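PDB 6XI3: large adhesion protein (Lap) involved in biofilm formation from Marinobacter hydrocarbonoclasticus, which probably mediates bacterial adhesion in biofilm formation, its calcium-binding tandem repeats extending the adhesin toward its target. Local coordinates for residues Q349-V362 with I381-A395. Residues are numbered along the deposited sequence; the frame is centred on the assembly and turned at random.
With NA (sodium ion), chain H; CA (calcium ion), chain C.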
# COMPACT_ATOMS: atom_id res chain seq x y z
N GLN A 349 -19.64 41.61 -22.70
CA GLN A 349 -19.83 42.95 -23.29
C GLN A 349 -19.38 42.91 -24.75
O GLN A 349 -18.42 42.19 -25.04
CB GLN A 349 -19.01 43.98 -22.52
CG GLN A 349 -19.41 44.05 -21.06
CD GLN A 349 -18.75 45.19 -20.33
OE1 GLN A 349 -19.21 45.60 -19.26
NE2 GLN A 349 -17.71 45.74 -20.93
N VAL A 350 -20.10 43.62 -25.62
CA VAL A 350 -19.67 43.93 -26.99
C VAL A 350 -19.38 45.42 -27.01
O VAL A 350 -20.33 46.17 -26.73
CB VAL A 350 -20.76 43.65 -28.04
CG1 VAL A 350 -20.18 43.88 -29.42
CG2 VAL A 350 -21.38 42.26 -27.90
N ASN A 351 -18.16 45.83 -27.36
CA ASN A 351 -17.82 47.28 -27.52
C ASN A 351 -18.05 47.66 -28.98
O ASN A 351 -17.54 46.94 -29.89
CB ASN A 351 -16.40 47.62 -27.02
CG ASN A 351 -16.24 47.47 -25.52
OD1 ASN A 351 -15.96 46.39 -25.01
ND2 ASN A 351 -16.42 48.54 -24.77
N VAL A 352 -18.74 48.79 -29.21
CA VAL A 352 -19.09 49.29 -30.57
C VAL A 352 -18.56 50.72 -30.71
O VAL A 352 -18.69 51.49 -29.76
CB VAL A 352 -20.60 49.21 -30.83
CG1 VAL A 352 -20.99 49.87 -32.14
CG2 VAL A 352 -21.10 47.77 -30.81
N THR A 353 -17.89 51.01 -31.82
CA THR A 353 -17.50 52.39 -32.23
C THR A 353 -18.17 52.70 -33.58
O THR A 353 -18.26 51.79 -34.43
CB THR A 353 -15.98 52.54 -32.34
OG1 THR A 353 -15.63 51.59 -33.35
CG2 THR A 353 -15.23 52.27 -31.05
N ILE A 354 -18.67 53.92 -33.73
CA ILE A 354 -19.15 54.45 -35.03
C ILE A 354 -18.27 55.68 -35.29
O ILE A 354 -18.30 56.56 -34.44
CB ILE A 354 -20.64 54.80 -34.96
CG1 ILE A 354 -21.46 53.60 -34.48
CG2 ILE A 354 -21.14 55.32 -36.29
CD1 ILE A 354 -22.62 54.01 -33.63
N THR A 355 -17.48 55.64 -36.36
CA THR A 355 -16.56 56.71 -36.77
C THR A 355 -17.13 57.38 -38.02
O THR A 355 -17.49 56.68 -38.95
CB THR A 355 -15.15 56.13 -36.93
OG1 THR A 355 -14.93 55.43 -35.71
CG2 THR A 355 -14.09 57.19 -37.21
N ASP A 356 -17.19 58.70 -38.03
CA ASP A 356 -17.62 59.49 -39.21
C ASP A 356 -16.39 59.85 -40.07
O ASP A 356 -15.27 59.43 -39.72
CB ASP A 356 -18.43 60.68 -38.72
CG ASP A 356 -17.62 61.79 -38.10
OD1 ASP A 356 -16.35 61.72 -38.14
OD2 ASP A 356 -18.26 62.74 -37.61
N SER A 357 -16.59 60.60 -41.16
CA SER A 357 -15.58 60.83 -42.23
C SER A 357 -14.51 61.83 -41.76
O SER A 357 -13.52 61.98 -42.49
CB SER A 357 -16.21 61.29 -43.52
OG SER A 357 -17.12 62.34 -43.29
N THR A 358 -14.69 62.49 -40.62
CA THR A 358 -13.69 63.47 -40.10
C THR A 358 -13.05 62.94 -38.81
O THR A 358 -12.31 63.71 -38.18
CB THR A 358 -14.30 64.87 -39.99
OG1 THR A 358 -15.12 64.98 -38.82
CG2 THR A 358 -15.13 65.24 -41.21
N GLY A 359 -13.31 61.69 -38.42
CA GLY A 359 -12.70 61.05 -37.23
C GLY A 359 -13.47 61.22 -35.92
O GLY A 359 -12.93 60.78 -34.91
N ASN A 360 -14.66 61.82 -35.88
CA ASN A 360 -15.48 61.86 -34.63
C ASN A 360 -15.96 60.44 -34.30
O ASN A 360 -16.07 59.63 -35.23
CB ASN A 360 -16.69 62.78 -34.76
CG ASN A 360 -16.30 64.19 -35.10
OD1 ASN A 360 -15.44 64.76 -34.43
ND2 ASN A 360 -16.95 64.77 -36.09
N VAL A 361 -16.11 60.11 -33.03
CA VAL A 361 -16.39 58.70 -32.64
C VAL A 361 -17.54 58.71 -31.64
O VAL A 361 -17.57 59.57 -30.76
CB VAL A 361 -15.16 57.95 -32.10
CG1 VAL A 361 -15.50 56.55 -31.62
CG2 VAL A 361 -14.05 57.85 -33.14
N VAL A 362 -18.47 57.77 -31.83
CA VAL A 362 -19.50 57.41 -30.82
C VAL A 362 -19.12 56.02 -30.30
O VAL A 362 -18.87 55.13 -31.13
CB VAL A 362 -20.93 57.40 -31.37
CG1 VAL A 362 -21.88 56.69 -30.41
CG2 VAL A 362 -21.42 58.81 -31.67
N ILE A 381 -26.21 59.48 -32.96
CA ILE A 381 -25.02 59.85 -33.78
C ILE A 381 -25.16 61.29 -34.22
O ILE A 381 -24.51 61.65 -35.21
CB ILE A 381 -24.83 58.89 -34.96
CG1 ILE A 381 -26.00 58.89 -35.94
CG2 ILE A 381 -24.54 57.48 -34.44
CD1 ILE A 381 -25.67 58.20 -37.24
N SER A 382 -25.95 62.09 -33.50
CA SER A 382 -26.10 63.55 -33.76
C SER A 382 -24.74 64.27 -33.65
O SER A 382 -24.65 65.38 -34.19
CB SER A 382 -27.15 64.19 -32.88
OG SER A 382 -26.82 64.04 -31.50
N SER A 383 -23.72 63.70 -32.99
CA SER A 383 -22.36 64.29 -32.90
C SER A 383 -21.54 63.99 -34.16
O SER A 383 -20.45 64.56 -34.27
CB SER A 383 -21.62 63.81 -31.66
OG SER A 383 -21.30 62.43 -31.76
N LEU A 384 -21.98 63.10 -35.05
CA LEU A 384 -21.21 62.75 -36.27
C LEU A 384 -21.64 63.68 -37.41
O LEU A 384 -22.75 64.23 -37.33
CB LEU A 384 -21.45 61.29 -36.63
CG LEU A 384 -21.09 60.29 -35.53
CD1 LEU A 384 -21.16 58.85 -36.03
CD2 LEU A 384 -19.71 60.60 -34.97
N VAL A 385 -20.84 63.75 -38.47
CA VAL A 385 -21.12 64.64 -39.63
C VAL A 385 -21.49 63.78 -40.84
O VAL A 385 -21.10 62.59 -40.89
CB VAL A 385 -19.94 65.59 -39.95
CG1 VAL A 385 -19.61 66.47 -38.75
CG2 VAL A 385 -18.71 64.84 -40.44
N ASP A 386 -22.19 64.38 -41.79
CA ASP A 386 -22.61 63.67 -43.02
C ASP A 386 -21.40 63.09 -43.74
O ASP A 386 -20.31 63.67 -43.65
CB ASP A 386 -23.43 64.60 -43.91
CG ASP A 386 -24.83 64.81 -43.38
OD1 ASP A 386 -25.16 64.29 -42.25
OD2 ASP A 386 -25.59 65.45 -44.10
N GLY A 387 -21.63 61.98 -44.43
CA GLY A 387 -20.65 61.22 -45.21
C GLY A 387 -20.55 59.80 -44.68
O GLY A 387 -21.50 59.34 -44.00
N ASP A 388 -19.42 59.13 -44.95
CA ASP A 388 -19.22 57.70 -44.62
C ASP A 388 -19.35 57.51 -43.11
O ASP A 388 -18.99 58.42 -42.33
CB ASP A 388 -17.87 57.18 -45.14
CG ASP A 388 -17.85 56.92 -46.64
OD1 ASP A 388 -18.95 56.87 -47.26
OD2 ASP A 388 -16.72 56.77 -47.19
N LEU A 389 -19.87 56.35 -42.73
CA LEU A 389 -19.89 55.84 -41.34
C LEU A 389 -19.20 54.49 -41.38
O LEU A 389 -19.50 53.72 -42.30
CB LEU A 389 -21.33 55.64 -40.83
CG LEU A 389 -22.15 56.90 -40.55
CD1 LEU A 389 -23.45 56.52 -39.85
CD2 LEU A 389 -21.39 57.91 -39.71
N THR A 390 -18.34 54.24 -40.39
CA THR A 390 -17.74 52.91 -40.16
C THR A 390 -18.11 52.47 -38.75
O THR A 390 -17.86 53.23 -37.80
CB THR A 390 -16.21 52.93 -40.33
OG1 THR A 390 -15.96 53.46 -41.63
CG2 THR A 390 -15.63 51.54 -40.20
N VAL A 391 -18.77 51.33 -38.65
CA VAL A 391 -19.17 50.69 -37.38
C VAL A 391 -18.12 49.60 -37.11
O VAL A 391 -17.86 48.82 -38.03
CB VAL A 391 -20.58 50.10 -37.48
CG1 VAL A 391 -20.93 49.24 -36.26
CG2 VAL A 391 -21.63 51.19 -37.69
N GLU A 392 -17.53 49.59 -35.91
CA GLU A 392 -16.60 48.52 -35.47
C GLU A 392 -17.19 47.89 -34.20
O GLU A 392 -17.60 48.63 -33.29
CB GLU A 392 -15.20 49.10 -35.30
CG GLU A 392 -14.19 48.13 -34.67
CD GLU A 392 -13.59 47.11 -35.63
OE1 GLU A 392 -13.94 47.13 -36.83
OE2 GLU A 392 -12.76 46.30 -35.17
N ALA A 393 -17.27 46.57 -34.15
CA ALA A 393 -17.68 45.84 -32.93
C ALA A 393 -16.58 44.86 -32.52
O ALA A 393 -15.98 44.23 -33.41
CB ALA A 393 -18.99 45.16 -33.20
N SER A 394 -16.38 44.72 -31.21
CA SER A 394 -15.35 43.83 -30.60
C SER A 394 -15.89 43.13 -29.35
O SER A 394 -16.62 43.74 -28.54
CB SER A 394 -14.12 44.58 -30.26
OG SER A 394 -13.06 43.65 -30.08
N ALA A 395 -15.51 41.87 -29.19
CA ALA A 395 -15.81 41.10 -27.97
C ALA A 395 -14.70 40.07 -27.75
O ALA A 395 -14.05 39.67 -28.73
CB ALA A 395 -17.17 40.46 -28.07
NA NA H . -19.27 61.19 -42.10
CA CA C . -26.14 65.86 -46.46
O HOH W 1 -14.89 43.81 -25.66
O HOH W 2 -15.63 52.90 -35.89
O HOH W 3 -24.46 64.53 -47.31
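Asp356 reaches across to the loop ahead of strand 387-395. Asp356 CB lies against Leu384 CB at 3.7 Å and close to a sodium ion that it does not ligate. CG, near Leu384 CD2, sits between the backbone N and the carbonyl carbon (chi1 75°), which places the carboxylate between the turn 356-360 and loop residues Leu384 and Val385. OD1 accepts the backbone N-H groups of Thr358, closing an Asx turn, and of Asn360, which arrive from opposite faces of the carboxylate plane. Asp356 OD2 receives Asn360 ND2 through its syn lone pair, while Val385 N comes to OD2 from the anti side at 2.9 Å, 25° out of plane. With two donors on each oxygen, from different sides, this buried carboxylate would be held against rotation about CB-CG.

The sodium joins the two segments: Ser357 OG binds at 2.7 Å, Val385 O at 2.6 Å and Asp388 O at 2.8 Å.

Strands 349-356 and 387-395 are the central pair of a four-stranded antiparallel sheet, flanked by 361-367 and 402-411, in an Ig-like beta-sandwich domain. Their N-to-C directions differ by 166°, and paired backbone bonds at Asn351-Ser394, Thr353-Glu392 and Thr355-Thr390 establish the register.

Val352, Ile354, Val391 and Ala393 mark the inner face, touching Leu337, Val335 and Val323 of facing strands. Ile354 CG2 presses on Leu384 CD1 at 3.5 Å, the side chains crossing nearly at right angles, whereas CG1 runs beside Val391 CG2 and Ile354 CD1 meets Ile381 CG2 at 4.0 Å.

Asn351, Thr353, Thr355, Thr390, Glu392 and Ser394 make the other face polar. Thr353 OG1 lies 3.2 Å from Glu392 CB, and a water joins it to Thr355 OG1 while donating to Thr390 O. Beyond the sodium, Asp386 OD2 binds a calcium ion together with Asp412 and Thr414, and its OD1 accepts from Ala413 N.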